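Local structure of coenzyme F420-dependent N(5),N(10)-methenyltetrahydromethanopterin reductase-related protein (Desulfurobacterium thermolithotrophum DSM 11699, 6HUZ) at residues 159-164 / 189-194. The protein is a bacterial [Fe]-hydrogenase paralog that binds the iron-guanylylpyridinol cofactor and uses tetrahydrofolate derivatives as substrates. Numbering follows the deposited sequence.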
loop_
_atom_site.group_PDB
_atom_site.type_symbol
_atom_site.label_atom_id
_atom_site.label_comp_id
_atom_site.label_asym_id
_atom_site.label_seq_id
_atom_site.Cartn_x
_atom_site.Cartn_y
_atom_site.Cartn_z
ATOM N N TYR A 159 9.501 -14.878 17.825
ATOM C CA TYR A 159 10.454 -13.817 17.507
ATOM C C TYR A 159 10.569 -13.750 15.954
ATOM O O TYR A 159 10.496 -14.790 15.283
ATOM C CB TYR A 159 11.843 -14.091 18.060
ATOM C CG TYR A 159 11.990 -13.853 19.546
ATOM C CD1 TYR A 159 11.974 -12.567 20.070
ATOM C CD2 TYR A 159 12.158 -14.917 20.429
ATOM C CE1 TYR A 159 12.120 -12.341 21.430
ATOM C CE2 TYR A 159 12.312 -14.702 21.795
ATOM C CZ TYR A 159 12.287 -13.410 22.292
ATOM O OH TYR A 159 12.412 -13.166 23.631
ATOM N N LEU A 160 10.774 -12.541 15.417
ATOM C CA LEU A 160 11.000 -12.328 14.006
ATOM C C LEU A 160 12.503 -12.136 13.925
ATOM O O LEU A 160 13.040 -11.248 14.603
ATOM C CB LEU A 160 10.254 -11.095 13.486
ATOM C CG LEU A 160 8.751 -11.092 13.697
ATOM C CD1 LEU A 160 8.102 -9.940 12.892
ATOM C CD2 LEU A 160 8.137 -12.400 13.295
ATOM N N ILE A 161 13.173 -12.984 13.122
ATOM C CA ILE A 161 14.628 -13.022 12.937
ATOM C C ILE A 161 14.998 -12.691 11.512
ATOM O O ILE A 161 14.621 -13.394 10.557
ATOM C CB ILE A 161 15.207 -14.409 13.390
ATOM C CG1 ILE A 161 14.922 -14.655 14.878
ATOM C CG2 ILE A 161 16.724 -14.523 13.125
ATOM C CD1 ILE A 161 14.988 -16.141 15.251
ATOM N N ALA A 162 15.739 -11.609 11.357
ATOM C CA ALA A 162 16.123 -11.132 10.019
ATOM C C ALA A 162 17.124 -12.031 9.310
ATOM O O ALA A 162 18.123 -12.404 9.894
ATOM C CB ALA A 162 16.697 -9.718 10.124
ATOM N N THR A 163 16.865 -12.344 8.037
ATOM C CA THR A 163 17.755 -13.165 7.224
ATOM C C THR A 163 18.343 -12.285 6.097
ATOM O O THR A 163 17.990 -11.115 5.972
ATOM C CB THR A 163 16.991 -14.340 6.593
ATOM O OG1 THR A 163 16.144 -13.835 5.562
ATOM C CG2 THR A 163 16.188 -15.139 7.616
ATOM N N ASN A 164 19.232 -12.876 5.272
ATOM C CA ASN A 164 19.863 -12.182 4.151
ATOM C C ASN A 164 18.968 -12.179 2.906
ATOM O O ASN A 164 19.365 -11.638 1.876
ATOM C CB ASN A 164 21.188 -12.858 3.790
ATOM C CG ASN A 164 22.189 -12.866 4.924
ATOM O OD1 ASN A 164 22.514 -11.821 5.493
ATOM N ND2 ASN A 164 22.707 -14.044 5.288
ATOM N N LYS A 189 9.415 -20.195 22.077
ATOM C CA LYS A 189 8.876 -19.260 21.078
ATOM C C LYS A 189 9.100 -19.776 19.681
ATOM O O LYS A 189 10.110 -20.402 19.422
ATOM C CB LYS A 189 9.575 -17.892 21.160
ATOM C CG LYS A 189 9.735 -17.334 22.547
ATOM C CD LYS A 189 8.432 -17.114 23.238
ATOM C CE LYS A 189 8.672 -16.374 24.521
ATOM N NZ LYS A 189 7.523 -16.481 25.441
ATOM N N GLU A 190 8.174 -19.488 18.764
ATOM C CA GLU A 190 8.305 -19.894 17.380
ATOM C C GLU A 190 9.335 -18.960 16.733
ATOM O O GLU A 190 9.239 -17.760 16.928
ATOM C CB GLU A 190 6.933 -19.704 16.690
ATOM C CG GLU A 190 6.852 -20.228 15.264
ATOM C CD GLU A 190 6.847 -21.735 15.168
ATOM O OE1 GLU A 190 7.515 -22.282 14.261
ATOM O OE2 GLU A 190 6.172 -22.371 16.008
ATOM N N ALA A 191 10.304 -19.479 15.969
ATOM C CA ALA A 191 11.283 -18.609 15.265
ATOM C C ALA A 191 10.757 -18.295 13.827
ATOM O O ALA A 191 10.685 -19.195 12.987
ATOM C CB ALA A 191 12.621 -19.312 15.156
ATOM N N TYR A 192 10.409 -17.038 13.535
ATOM C CA TYR A 192 9.933 -16.687 12.190
ATOM C C TYR A 192 11.083 -16.011 11.447
ATOM O O TYR A 192 11.407 -14.867 11.745
ATOM C CB TYR A 192 8.721 -15.743 12.270
ATOM C CG TYR A 192 7.449 -16.416 12.737
ATOM C CD1 TYR A 192 6.916 -17.503 12.046
ATOM C CD2 TYR A 192 6.761 -15.949 13.847
ATOM C CE1 TYR A 192 5.728 -18.104 12.455
ATOM C CE2 TYR A 192 5.588 -16.557 14.276
ATOM C CZ TYR A 192 5.070 -17.627 13.577
ATOM O OH TYR A 192 3.918 -18.226 14.021
ATOM N N LEU A 193 11.697 -16.704 10.478
ATOM C CA LEU A 193 12.820 -16.135 9.713
ATOM C C LEU A 193 12.303 -15.312 8.524
ATOM O O LEU A 193 11.757 -15.872 7.574
ATOM C CB LEU A 193 13.729 -17.262 9.193
ATOM C CG LEU A 193 14.209 -18.277 10.247
ATOM C CD1 LEU A 193 15.153 -19.290 9.632
ATOM C CD2 LEU A 193 14.857 -17.601 11.381
ATOM N N LEU A 194 12.492 -14.001 8.549
ATOM C CA LEU A 194 12.029 -13.153 7.447
ATOM C C LEU A 194 13.147 -12.386 6.763
ATOM O O LEU A 194 14.162 -12.099 7.380
ATOM C CB LEU A 194 11.051 -12.077 7.988
ATOM C CG LEU A 194 9.879 -12.542 8.833
ATOM C CD1 LEU A 194 8.990 -11.364 9.147
ATOM C CD2 LEU A 194 9.069 -13.583 8.147
#
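Y159 to T163 and E190 to L194 pair as neighbouring parallel strands, 158-163 and 190-195, in the Rossmann-like N-terminal domain; L160 O bonds to T144 OG1 and A162 O to S143 OG, tying the pair to strand 141-144. Within this run, Y159 N donates to E190 O, and Y159 O receives Y192 N at 2.8 Å in a nearly straight bond. I161 repeats the pattern, its N reaching Y192 O at 2.9 Å and its O accepting L194 N. Helix 174-186 links the strands as a beta-alpha-beta unit, touched by Y159 (at A184), I161 (I177, L180) and L193 (K181). I161 and L193 lie side by side, CD2 of L193 3.8 Å from I161 CB; beta-branched I161 suits a strand. On the other face, L160 CD2 presses on Y192 CB at 3.5 Å and L160 CD1 reaches L194 CD1, branched leucine ends filling between the strands and V202 of helix 196-203; A266, D265 and N263 of the second subunit also pack here. At the C-terminal end of the pairing T163 N bonds L194 O at 2.8 Å; chi1 72° sets OG1 between the backbone N and the carbonyl carbon, turning CG2 onto L193 CB at 3.6 Å. A serine here lacks that methyl and would probably leave L193 CB without its cover. K189 CG approaches the Y159 ring obliquely, 3.8 Å from CE2, while K189 NZ bonds to H156 O.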